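Local coordinates for tubulin-like protein CetZ2 (Haloferax volcanii, PDB 4B45), which binds and hydrolyses GTP as a tubulin-like cytoskeletal protein and is involved in the control of cell shape, at residues A159-D164 with G254-D259; L225-A230 with R309-V314; N241-T246 with E283-W288. One frame throughout, in Å; residues are numbered along the deposited sequence.

Contact 1 of 3, residues A159-D164 with G254-D259; sequences AVLLVD and GTSLPD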
ATOM      1  N   ALA A 159       1.680  -6.064   9.183  1.00 48.43           N
ATOM      2  CA  ALA A 159       2.719  -5.295   8.511  1.00 46.44           C
ATOM      3  C   ALA A 159       2.187  -3.945   8.063  1.00 46.75           C
ATOM      4  O   ALA A 159       0.980  -3.754   7.882  1.00 45.33           O
ATOM      5  CB  ALA A 159       3.304  -6.058   7.318  1.00 46.23           C
ATOM      6  N   VAL A 160       3.109  -3.010   7.878  1.00 40.77           N
ATOM      7  CA  VAL A 160       2.774  -1.684   7.409  1.00 43.26           C
ATOM      8  C   VAL A 160       3.444  -1.429   6.064  1.00 39.05           C
ATOM      9  O   VAL A 160       4.642  -1.190   5.997  1.00 39.23           O
ATOM     10  CB  VAL A 160       3.195  -0.619   8.447  1.00 42.74           C
ATOM     11  CG1 VAL A 160       2.829   0.793   7.963  1.00 39.97           C
ATOM     12  CG2 VAL A 160       2.522  -0.912   9.776  1.00 43.28           C
ATOM     13  N   LEU A 161       2.661  -1.483   4.990  1.00 41.82           N
ATOM     14  CA  LEU A 161       3.155  -1.145   3.666  1.00 38.52           C
ATOM     15  C   LEU A 161       3.136   0.387   3.516  1.00 41.99           C
ATOM     16  O   LEU A 161       2.080   1.021   3.576  1.00 39.93           O
ATOM     17  CB  LEU A 161       2.287  -1.829   2.603  1.00 40.88           C
ATOM     18  CG  LEU A 161       2.495  -1.464   1.129  1.00 49.14           C
ATOM     19  CD1 LEU A 161       3.932  -1.691   0.713  1.00 46.31           C
ATOM     20  CD2 LEU A 161       1.510  -2.238   0.213  1.00 39.94           C
ATOM     21  N   LEU A 162       4.304   0.987   3.337  1.00 44.47           N
ATOM     22  CA  LEU A 162       4.399   2.444   3.346  1.00 41.37           C
ATOM     23  C   LEU A 162       4.438   3.059   1.962  1.00 45.90           C
ATOM     24  O   LEU A 162       5.148   2.587   1.073  1.00 50.83           O
ATOM     25  CB  LEU A 162       5.638   2.902   4.116  1.00 44.16           C
ATOM     26  CG  LEU A 162       5.603   2.913   5.644  1.00 47.03           C
ATOM     27  CD1 LEU A 162       6.927   3.474   6.190  1.00 45.52           C
ATOM     28  CD2 LEU A 162       4.407   3.728   6.152  1.00 48.99           C
ATOM     29  N   VAL A 163       3.677   4.133   1.805  1.00 47.16           N
ATOM     30  CA  VAL A 163       3.726   4.970   0.623  1.00 44.12           C
ATOM     31  C   VAL A 163       4.297   6.324   1.005  1.00 45.53           C
ATOM     32  O   VAL A 163       3.723   7.044   1.829  1.00 48.06           O
ATOM     33  CB  VAL A 163       2.308   5.216   0.074  1.00 48.87           C
ATOM     34  CG1 VAL A 163       2.356   6.180  -1.106  1.00 49.98           C
ATOM     35  CG2 VAL A 163       1.653   3.908  -0.299  1.00 54.91           C
ATOM     36  N   ASP A 164       5.422   6.676   0.402  1.00 46.92           N
ATOM     37  CA  ASP A 164       6.005   7.999   0.578  1.00 47.55           C
ATOM     38  C   ASP A 164       5.466   8.967  -0.493  1.00 49.17           C
ATOM     39  O   ASP A 164       5.768   8.817  -1.680  1.00 47.59           O
ATOM     40  CB  ASP A 164       7.528   7.875   0.499  1.00 50.64           C
ATOM     41  CG  ASP A 164       8.249   9.193   0.722  1.00 53.60           C
ATOM     42  OD1 ASP A 164       7.619  10.188   1.156  1.00 53.72           O
ATOM     43  OD2 ASP A 164       9.472   9.223   0.471  1.00 57.10           O
ATOM     44  N   GLY A 254      11.992   2.443  -8.052  1.00 54.57           N
ATOM     45  CA  GLY A 254      10.549   2.408  -8.236  1.00 48.66           C
ATOM     46  C   GLY A 254       9.763   1.977  -7.018  1.00 46.18           C
ATOM     47  O   GLY A 254       8.621   1.538  -7.128  1.00 41.89           O
ATOM     48  N   THR A 255      10.376   2.105  -5.849  1.00 43.62           N
ATOM     49  CA  THR A 255       9.786   1.601  -4.625  1.00 34.32           C
ATOM     50  C   THR A 255       8.874   2.648  -3.967  1.00 41.87           C
ATOM     51  O   THR A 255       9.125   3.851  -4.049  1.00 42.53           O
ATOM     52  CB  THR A 255      10.893   1.169  -3.668  1.00 41.71           C
ATOM     53  OG1 THR A 255      10.335   0.824  -2.400  1.00 61.69           O
ATOM     54  CG2 THR A 255      11.869   2.289  -3.497  1.00 37.47           C
ATOM     55  N   SER A 256       7.806   2.186  -3.329  1.00 41.91           N
ATOM     56  CA  SER A 256       6.823   3.076  -2.719  1.00 44.29           C
ATOM     57  C   SER A 256       7.401   3.841  -1.521  1.00 43.54           C
ATOM     58  O   SER A 256       6.932   4.933  -1.179  1.00 44.08           O
ATOM     59  CB  SER A 256       5.575   2.282  -2.314  1.00 36.55           C
ATOM     60  OG  SER A 256       5.895   1.306  -1.342  1.00 37.31           O
ATOM     61  N   LEU A 257       8.410   3.240  -0.897  1.00 45.33           N
ATOM     62  CA  LEU A 257       9.252   3.876   0.116  1.00 45.26           C
ATOM     63  C   LEU A 257      10.717   3.886  -0.354  1.00 46.75           C
ATOM     64  O   LEU A 257      11.294   2.824  -0.558  1.00 52.96           O
ATOM     65  CB  LEU A 257       9.185   3.050   1.398  1.00 38.54           C
ATOM     66  CG  LEU A 257      10.125   3.480   2.525  1.00 47.58           C
ATOM     67  CD1 LEU A 257       9.666   4.825   3.124  1.00 47.99           C
ATOM     68  CD2 LEU A 257      10.195   2.398   3.597  1.00 48.97           C
ATOM     69  N   PRO A 258      11.336   5.076  -0.509  1.00 49.93           N
ATOM     70  CA  PRO A 258      12.744   5.142  -0.949  1.00 44.83           C
ATOM     71  C   PRO A 258      13.735   4.417  -0.033  1.00 45.06           C
ATOM     72  O   PRO A 258      13.543   4.363   1.189  1.00 41.61           O
ATOM     73  CB  PRO A 258      13.058   6.647  -0.916  1.00 40.61           C
ATOM     74  CG  PRO A 258      11.730   7.312  -1.071  1.00 45.76           C
ATOM     75  CD  PRO A 258      10.733   6.417  -0.387  1.00 40.85           C
ATOM     76  N   ASP A 259      14.805   3.896  -0.635  1.00 46.23           N
ATOM     77  CA  ASP A 259      15.887   3.222   0.091  1.00 44.52           C
ATOM     78  C   ASP A 259      15.380   2.031   0.924  1.00 46.90           C
ATOM     79  O   ASP A 259      15.714   1.896   2.101  1.00 48.26           O
ATOM     80  CB  ASP A 259      16.673   4.220   0.958  1.00 40.03           C
ATOM     81  CG  ASP A 259      18.012   3.664   1.427  1.00 56.35           C
ATOM     82  OD1 ASP A 259      18.591   2.818   0.711  1.00 60.30           O
ATOM     83  OD2 ASP A 259      18.491   4.075   2.511  1.00 58.21           O
TER
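The end of strand 159-164 runs beside S256 and L257 of an irregular loop, with CA of V163 4.9 Å from CA of S256. The backbone bond here runs from D164 N to S256 O at 2.8 Å. It is nearly straight, with an angle of 172° at the hydrogen. S256 makes a second bond with its hydroxyl, which donates to L162 O at 2.8 Å from OG. Its OG sits between the backbone N and the carbonyl carbon (chi1 62°), which brings it in front of L162 O, nearly in line with the C=O bond. S256 thus binds the strand on both sides of V163. The same OG accepts L225 N of strand 222-231, so this one buried hydroxyl joins loop and both strands. Within the loop, T255 OG1 donates to L257 O at 2.9 Å, from above the carbonyl plane.

V163 itself points away from the loop, and its side chain lies about 5 Å from the bound nucleotide. L162 meets L257 through their methyl groups, CD1 to CD2 at 4.3 Å. D164 crosses P258 at about a right angle, its OD2 3.2 Å from P258 CD. OD1 of D164 forms a salt bridge to R324 of helix 323-340 and accepts D166 N.

The strand belongs to the GTPase domain and the loop to the C-terminal domain. The strand ends just before N165, which binds GTP. The contact is part of the domain junction of the tubulin/FtsZ fold, formed behind a strand that borders the nucleotide pocket.

Contact 2 of 3, residues L225-A230 with R309-V314; sequences LGYASA and RLASLV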
ATOM      1  N   LEU A 225       6.782  -1.552  -1.747  1.00 34.40           N
ATOM      2  CA  LEU A 225       6.350  -2.229  -2.957  1.00 40.09           C
ATOM      3  C   LEU A 225       6.941  -1.546  -4.166  1.00 40.99           C
ATOM      4  O   LEU A 225       6.628  -0.399  -4.435  1.00 39.12           O
ATOM      5  CB  LEU A 225       4.824  -2.266  -3.058  1.00 39.10           C
ATOM      6  CG  LEU A 225       4.301  -3.082  -4.254  1.00 44.48           C
ATOM      7  CD1 LEU A 225       4.897  -4.511  -4.265  1.00 41.43           C
ATOM      8  CD2 LEU A 225       2.765  -3.143  -4.309  1.00 39.58           C
ATOM      9  N   GLY A 226       7.804  -2.255  -4.887  1.00 40.25           N
ATOM     10  CA  GLY A 226       8.477  -1.682  -6.031  1.00 34.14           C
ATOM     11  C   GLY A 226       7.816  -2.040  -7.347  1.00 40.06           C
ATOM     12  O   GLY A 226       7.284  -3.143  -7.513  1.00 43.71           O
ATOM     13  N   TYR A 227       7.865  -1.111  -8.296  1.00 40.90           N
ATOM     14  CA  TYR A 227       7.329  -1.363  -9.626  1.00 40.53           C
ATOM     15  C   TYR A 227       8.145  -0.670 -10.726  1.00 48.41           C
ATOM     16  O   TYR A 227       8.571   0.484 -10.574  1.00 43.19           O
ATOM     17  CB  TYR A 227       5.863  -0.941  -9.688  1.00 44.19           C
ATOM     18  CG  TYR A 227       5.225  -1.088 -11.052  1.00 45.95           C
ATOM     19  CD1 TYR A 227       4.731  -2.307 -11.474  1.00 45.40           C
ATOM     20  CD2 TYR A 227       5.115   0.003 -11.912  1.00 49.95           C
ATOM     21  CE1 TYR A 227       4.144  -2.445 -12.724  1.00 50.26           C
ATOM     22  CE2 TYR A 227       4.539  -0.124 -13.161  1.00 45.59           C
ATOM     23  CZ  TYR A 227       4.058  -1.353 -13.563  1.00 46.70           C
ATOM     24  OH  TYR A 227       3.469  -1.485 -14.800  1.00 51.49           O
ATOM     25  N   ALA A 228       8.385  -1.395 -11.818  1.00 49.54           N
ATOM     26  CA  ALA A 228       8.944  -0.804 -13.040  1.00 52.09           C
ATOM     27  C   ALA A 228       8.581  -1.656 -14.249  1.00 51.95           C
ATOM     28  O   ALA A 228       8.401  -2.872 -14.124  1.00 49.32           O
ATOM     29  CB  ALA A 228      10.461  -0.636 -12.937  1.00 43.67           C
ATOM     30  N   SER A 229       8.471  -1.025 -15.417  1.00 51.90           N
ATOM     31  CA  SER A 229       8.077  -1.748 -16.629  1.00 49.05           C
ATOM     32  C   SER A 229       8.890  -1.359 -17.857  1.00 51.84           C
ATOM     33  O   SER A 229       9.573  -0.336 -17.880  1.00 49.53           O
ATOM     34  CB  SER A 229       6.589  -1.560 -16.924  1.00 51.77           C
ATOM     35  OG  SER A 229       6.338  -0.263 -17.440  1.00 52.96           O
ATOM     36  N   ALA A 230       8.800  -2.192 -18.885  1.00 53.27           N
ATOM     37  CA  ALA A 230       9.562  -1.986 -20.110  1.00 51.39           C
ATOM     38  C   ALA A 230       8.816  -2.623 -21.257  1.00 51.84           C
ATOM     39  O   ALA A 230       8.066  -3.587 -21.064  1.00 49.94           O
ATOM     40  CB  ALA A 230      10.917  -2.617 -19.986  1.00 42.63           C
ATOM     41  N   ARG A 309       4.067  -5.108 -22.724  1.00 47.35           N
ATOM     42  CA  ARG A 309       5.194  -4.823 -21.857  1.00 48.26           C
ATOM     43  C   ARG A 309       5.502  -5.968 -20.896  1.00 48.54           C
ATOM     44  O   ARG A 309       4.817  -6.993 -20.873  1.00 45.23           O
ATOM     45  CB  ARG A 309       4.906  -3.538 -21.070  1.00 46.48           C
ATOM     46  CG  ARG A 309       4.550  -2.367 -21.974  1.00 53.62           C
ATOM     47  CD  ARG A 309       4.068  -1.146 -21.198  1.00 60.44           C
ATOM     48  NE  ARG A 309       5.116  -0.595 -20.349  1.00 58.45           N
ATOM     49  CZ  ARG A 309       6.116   0.154 -20.797  1.00 67.10           C
ATOM     50  NH1 ARG A 309       6.204   0.446 -22.088  1.00 67.33           N
ATOM     51  NH2 ARG A 309       7.032   0.608 -19.954  1.00 76.26           N
ATOM     52  N   LEU A 310       6.558  -5.776 -20.115  1.00 48.33           N
ATOM     53  CA  LEU A 310       6.921  -6.663 -19.022  1.00 46.78           C
ATOM     54  C   LEU A 310       7.082  -5.765 -17.825  1.00 46.29           C
ATOM     55  O   LEU A 310       7.461  -4.603 -17.974  1.00 50.86           O
ATOM     56  CB  LEU A 310       8.285  -7.303 -19.273  1.00 46.04           C
ATOM     57  CG  LEU A 310       8.422  -8.413 -20.292  1.00 61.12           C
ATOM     58  CD1 LEU A 310       9.891  -8.595 -20.614  1.00 55.13           C
ATOM     59  CD2 LEU A 310       7.825  -9.688 -19.728  1.00 70.73           C
ATOM     60  N   ALA A 311       6.841  -6.293 -16.635  1.00 42.75           N
ATOM     61  CA  ALA A 311       7.125  -5.513 -15.444  1.00 46.83           C
ATOM     62  C   ALA A 311       7.605  -6.404 -14.325  1.00 42.98           C
ATOM     63  O   ALA A 311       7.275  -7.584 -14.290  1.00 46.76           O
ATOM     64  CB  ALA A 311       5.903  -4.708 -15.006  1.00 43.05           C
ATOM     65  N   SER A 312       8.407  -5.829 -13.434  1.00 41.78           N
ATOM     66  CA  SER A 312       8.754  -6.470 -12.182  1.00 40.91           C
ATOM     67  C   SER A 312       8.002  -5.753 -11.069  1.00 41.31           C
ATOM     68  O   SER A 312       8.000  -4.517 -10.972  1.00 38.79           O
ATOM     69  CB  SER A 312      10.254  -6.406 -11.904  1.00 43.99           C
ATOM     70  OG  SER A 312      10.986  -7.051 -12.928  1.00 67.93           O
ATOM     71  N   LEU A 313       7.355  -6.542 -10.236  1.00 39.53           N
ATOM     72  CA  LEU A 313       6.644  -6.017  -9.097  1.00 41.42           C
ATOM     73  C   LEU A 313       7.311  -6.700  -7.927  1.00 40.62           C
ATOM     74  O   LEU A 313       7.251  -7.926  -7.809  1.00 45.73           O
ATOM     75  CB  LEU A 313       5.185  -6.422  -9.199  1.00 43.11           C
ATOM     76  CG  LEU A 313       4.171  -5.910  -8.189  1.00 43.30           C
ATOM     77  CD1 LEU A 313       3.914  -4.415  -8.409  1.00 45.59           C
ATOM     78  CD2 LEU A 313       2.886  -6.715  -8.337  1.00 47.85           C
ATOM     79  N   VAL A 314       8.004  -5.926  -7.099  1.00 36.69           N
ATOM     80  CA  VAL A 314       8.761  -6.499  -5.988  1.00 39.03           C
ATOM     81  C   VAL A 314       8.287  -6.010  -4.626  1.00 44.84           C
ATOM     82  O   VAL A 314       8.437  -4.839  -4.303  1.00 41.37           O
ATOM     83  CB  VAL A 314      10.249  -6.177  -6.106  1.00 39.62           C
ATOM     84  CG1 VAL A 314      10.993  -6.754  -4.923  1.00 44.45           C
ATOM     85  CG2 VAL A 314      10.811  -6.746  -7.419  1.00 38.64           C
TER
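S229 OG is gripped side-on by two nitrogens of R309. NH2 of R309 donates to S229 OG at 2.7 Å, and NE of R309 donates to the same S229 OG at 3.2 Å. The oxygen lies at the edge of the guanidinium, in its plane. The R309 chain bends at chi3 (65°), which folds the group back across the strand end. One guanidinium face then rests on the A230 backbone, with A230 C 3.8 Å above the plane and over its centre. A bound peptide adds to this site: its backbone bonds S229 OG and, weakly, R309 NE. An alanine in place of R309 would remove both nitrogens, and S229 OG would probably be left freer to turn, with the A230 backbone losing its flat cover.

The strands are antiparallel, at 161°. Their hydrogen-bonded pairs are G226 with V314, A228 with S312 and A230 with L310. The shortest of the backbone bonds joins G226 N to V314 O at 2.7 Å.

Y227, L313, S229 and A311 share one face of the sheet. The Y227 ring meets its neighbours obliquely, with CE1 3.7 Å from A311 CB and CD1 3.8 Å from L313 CD1. Y227 and L313 also touch helix 175-196. On the other face, A228, A230 and V314 pack on helix 240-252, and S312 OG bonds to T246 and T247.

Backbone bonding and apolar contacts therefore hold the pair along its buried length. The charged group sits at the partly exposed end, where its two bonds to one hydroxyl fix both residues beside the peptide.

Contact 3 of 3, residues N241-T246 with E283-W288; sequences NAVMST and ERARRW
Helices 240-252 and 279-293 of the C-terminal domain pack side by side here, V243 and M244 of the first meeting R284, A285 and W288 of the second. The segments run nearly parallel, at 20°, with axes 8.8 Å apart. Their nearest backbones are at M244 and A285, 5.1 Å between CA atoms.

The small A285 lets the helices come close. Its CB lies 3.8 Å from V243 CG1. M244 reaches over alongside it, crossing R284 obliquely. Its chain is bent at chi2 (-50°) and chi3 (-75°), which curls the thioether against the second helix. There M244 SD lies 3.6 Å from A285 N and 3.7 Å from R284 CB. The methyl end continues along the helix, with M244 CE 3.7 Å from R284 O and 4.3 Å from W288 CB. R284 gives only the root of its side chain to the contact, and its guanidinium leads away. W288 packs further along helix 240-252, on R248, V251 and L252.

The interface is apolar and partly buried. Helix 279-293 is the crossover of a beta-alpha-beta unit, linking the parallel neighbouring strands 263-272 and 298-304, and the contact sets that crossover helix against helix 240-252.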
ATOM      1  N   ASN A 241      17.588  -8.690 -20.667  1.00 53.72           N
ATOM      2  CA  ASN A 241      18.002  -7.397 -20.113  1.00 55.20           C
ATOM      3  C   ASN A 241      16.846  -6.605 -19.507  1.00 50.87           C
ATOM      4  O   ASN A 241      16.974  -6.035 -18.414  1.00 47.96           O
ATOM      5  CB  ASN A 241      18.684  -6.559 -21.194  1.00 60.03           C
ATOM      6  CG  ASN A 241      19.026  -5.152 -20.722  1.00 59.89           C
ATOM      7  OD1 ASN A 241      18.400  -4.170 -21.137  1.00 55.01           O
ATOM      8  ND2 ASN A 241      20.027  -5.050 -19.853  1.00 57.85           N
ATOM      9  N   ALA A 242      15.730  -6.555 -20.230  1.00 44.32           N
ATOM     10  CA  ALA A 242      14.516  -5.909 -19.733  1.00 46.98           C
ATOM     11  C   ALA A 242      14.090  -6.422 -18.343  1.00 49.27           C
ATOM     12  O   ALA A 242      13.741  -5.626 -17.475  1.00 45.35           O
ATOM     13  CB  ALA A 242      13.373  -6.077 -20.733  1.00 47.35           C
ATOM     14  N   VAL A 243      14.123  -7.741 -18.141  1.00 46.82           N
ATOM     15  CA  VAL A 243      13.771  -8.333 -16.848  1.00 43.01           C
ATOM     16  C   VAL A 243      14.753  -7.931 -15.750  1.00 47.22           C
ATOM     17  O   VAL A 243      14.337  -7.609 -14.621  1.00 47.68           O
ATOM     18  CB  VAL A 243      13.672  -9.894 -16.927  1.00 56.58           C
ATOM     19  CG1 VAL A 243      13.391 -10.510 -15.546  1.00 45.89           C
ATOM     20  CG2 VAL A 243      12.583 -10.303 -17.891  1.00 57.36           C
ATOM     21  N   MET A 244      16.048  -7.951 -16.075  1.00 44.75           N
ATOM     22  CA  MET A 244      17.091  -7.523 -15.138  1.00 43.87           C
ATOM     23  C   MET A 244      16.901  -6.068 -14.723  1.00 48.21           C
ATOM     24  O   MET A 244      17.021  -5.710 -13.549  1.00 47.31           O
ATOM     25  CB  MET A 244      18.487  -7.630 -15.759  1.00 49.11           C
ATOM     26  CG  MET A 244      18.948  -9.035 -16.111  1.00 54.11           C
ATOM     27  SD  MET A 244      18.715 -10.157 -14.725  1.00 54.29           S
ATOM     28  CE  MET A 244      20.038  -9.698 -13.603  1.00 39.67           C
ATOM     29  N   SER A 245      16.636  -5.217 -15.698  1.00 46.30           N
ATOM     30  CA  SER A 245      16.674  -3.799 -15.433  1.00 49.97           C
ATOM     31  C   SER A 245      15.380  -3.338 -14.760  1.00 48.59           C
ATOM     32  O   SER A 245      15.442  -2.555 -13.814  1.00 48.93           O
ATOM     33  CB  SER A 245      16.962  -3.010 -16.707  1.00 54.60           C
ATOM     34  OG  SER A 245      15.757  -2.660 -17.354  1.00 63.88           O
ATOM     35  N   THR A 246      14.222  -3.816 -15.224  1.00 42.19           N
ATOM     36  CA  THR A 246      12.977  -3.518 -14.495  1.00 51.16           C
ATOM     37  C   THR A 246      13.057  -3.964 -13.036  1.00 48.15           C
ATOM     38  O   THR A 246      12.586  -3.264 -12.135  1.00 45.27           O
ATOM     39  CB  THR A 246      11.700  -4.130 -15.143  1.00 56.26           C
ATOM     40  OG1 THR A 246      11.760  -5.570 -15.113  1.00 47.51           O
ATOM     41  CG2 THR A 246      11.530  -3.623 -16.573  1.00 57.31           C
ATOM     42  N   GLU A 283      15.416 -16.021 -13.602  1.00 45.65           N
ATOM     43  CA  GLU A 283      16.310 -16.686 -12.664  1.00 46.65           C
ATOM     44  C   GLU A 283      17.368 -15.716 -12.171  1.00 42.57           C
ATOM     45  O   GLU A 283      17.548 -15.538 -10.966  1.00 44.07           O
ATOM     46  CB  GLU A 283      16.960 -17.928 -13.302  1.00 39.45           C
ATOM     47  CG  GLU A 283      15.978 -19.072 -13.544  1.00 49.92           C
ATOM     48  CD  GLU A 283      16.628 -20.320 -14.160  1.00 58.68           C
ATOM     49  OE1 GLU A 283      17.644 -20.186 -14.880  1.00 60.46           O
ATOM     50  OE2 GLU A 283      16.115 -21.437 -13.926  1.00 55.74           O
ATOM     51  N   ARG A 284      18.060 -15.078 -13.108  1.00 40.68           N
ATOM     52  CA  ARG A 284      19.061 -14.071 -12.760  1.00 40.70           C
ATOM     53  C   ARG A 284      18.479 -12.872 -12.019  1.00 38.53           C
ATOM     54  O   ARG A 284      19.125 -12.336 -11.107  1.00 43.33           O
ATOM     55  CB  ARG A 284      19.822 -13.616 -14.008  1.00 41.30           C
ATOM     56  CG  ARG A 284      20.656 -14.748 -14.614  1.00 46.85           C
ATOM     57  CD  ARG A 284      21.774 -15.171 -13.664  1.00 47.61           C
ATOM     58  NE  ARG A 284      22.272 -16.508 -13.977  1.00 59.25           N
ATOM     59  CZ  ARG A 284      23.175 -16.769 -14.918  1.00 55.11           C
ATOM     60  NH1 ARG A 284      23.674 -15.788 -15.653  1.00 49.33           N
ATOM     61  NH2 ARG A 284      23.571 -18.016 -15.131  1.00 63.80           N
ATOM     62  N   ALA A 285      17.263 -12.447 -12.369  1.00 36.17           N
ATOM     63  CA  ALA A 285      16.668 -11.284 -11.671  1.00 45.46           C
ATOM     64  C   ALA A 285      16.378 -11.575 -10.197  1.00 42.76           C
ATOM     65  O   ALA A 285      16.643 -10.748  -9.327  1.00 41.57           O
ATOM     66  CB  ALA A 285      15.410 -10.788 -12.372  1.00 44.47           C
ATOM     67  N   ARG A 286      15.851 -12.760  -9.925  1.00 46.18           N
ATOM     68  CA  ARG A 286      15.588 -13.176  -8.557  1.00 43.45           C
ATOM     69  C   ARG A 286      16.889 -13.298  -7.787  1.00 46.16           C
ATOM     70  O   ARG A 286      16.968 -12.910  -6.627  1.00 44.97           O
ATOM     71  CB  ARG A 286      14.873 -14.528  -8.542  1.00 47.44           C
ATOM     72  CG  ARG A 286      13.514 -14.512  -9.202  1.00 44.49           C
ATOM     73  CD  ARG A 286      12.942 -15.914  -9.212  1.00 48.40           C
ATOM     74  NE  ARG A 286      11.620 -15.969  -9.827  1.00 52.21           N
ATOM     75  CZ  ARG A 286      10.994 -17.104 -10.113  1.00 51.44           C
ATOM     76  NH1 ARG A 286      11.584 -18.257  -9.838  1.00 50.12           N
ATOM     77  NH2 ARG A 286       9.795 -17.089 -10.681  1.00 48.28           N
ATOM     78  N   ARG A 287      17.908 -13.871  -8.428  1.00 47.87           N
ATOM     79  CA  ARG A 287      19.189 -14.067  -7.766  1.00 45.71           C
ATOM     80  C   ARG A 287      19.793 -12.710  -7.417  1.00 51.17           C
ATOM     81  O   ARG A 287      20.331 -12.517  -6.322  1.00 48.90           O
ATOM     82  CB  ARG A 287      20.143 -14.886  -8.648  1.00 49.56           C
ATOM     83  CG  ARG A 287      21.569 -14.947  -8.132  1.00 59.03           C
ATOM     84  CD  ARG A 287      22.366 -16.016  -8.872  1.00 73.50           C
ATOM     85  NE  ARG A 287      23.807 -15.773  -8.851  1.00 85.88           N
ATOM     86  CZ  ARG A 287      24.501 -15.269  -9.871  1.00 91.39           C
ATOM     87  NH1 ARG A 287      23.892 -14.951 -11.008  1.00 85.29           N
ATOM     88  NH2 ARG A 287      25.811 -15.080  -9.754  1.00 96.09           N
ATOM     89  N   TRP A 288      19.699 -11.771  -8.357  1.00 41.26           N
ATOM     90  CA  TRP A 288      20.114 -10.397  -8.087  1.00 47.00           C
ATOM     91  C   TRP A 288      19.406  -9.764  -6.871  1.00 46.12           C
ATOM     92  O   TRP A 288      20.049  -9.086  -6.064  1.00 44.61           O
ATOM     93  CB  TRP A 288      19.918  -9.494  -9.310  1.00 45.72           C
ATOM     94  CG  TRP A 288      20.399  -8.105  -9.013  1.00 45.46           C
ATOM     95  CD1 TRP A 288      21.672  -7.639  -9.129  1.00 41.09           C
ATOM     96  CD2 TRP A 288      19.622  -7.024  -8.494  1.00 34.91           C
ATOM     97  NE1 TRP A 288      21.736  -6.327  -8.725  1.00 40.85           N
ATOM     98  CE2 TRP A 288      20.491  -5.923  -8.336  1.00 41.94           C
ATOM     99  CE3 TRP A 288      18.272  -6.873  -8.158  1.00 39.67           C
ATOM    100  CZ2 TRP A 288      20.057  -4.682  -7.856  1.00 45.83           C
ATOM    101  CZ3 TRP A 288      17.839  -5.641  -7.680  1.00 43.42           C
ATOM    102  CH2 TRP A 288      18.730  -4.563  -7.534  1.00 46.63           C
TER

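Overall arrangement
The three contacts run outward from the middle of the chain. Contact 1 is buried, with its centre about 7 Å from the chain centre; contact 2 is mostly buried, and contact 3 lies near the surface. Contacts 1 and 2 share the sheet, since strands 159-164 and 222-231 are neighbours in it, and G254 O probably accepts a bond from Y227 N. Contacts 2 and 3 meet at T246, whose CG2 packs on A230 CB. Contact 1 joins the two domains, whereas the others lie within the C-terminal domain. Chemistry follows place: a loop serine bonds a strand end in contact 1, paired strands dominate contact 2, and contact 3 relies on apolar packing.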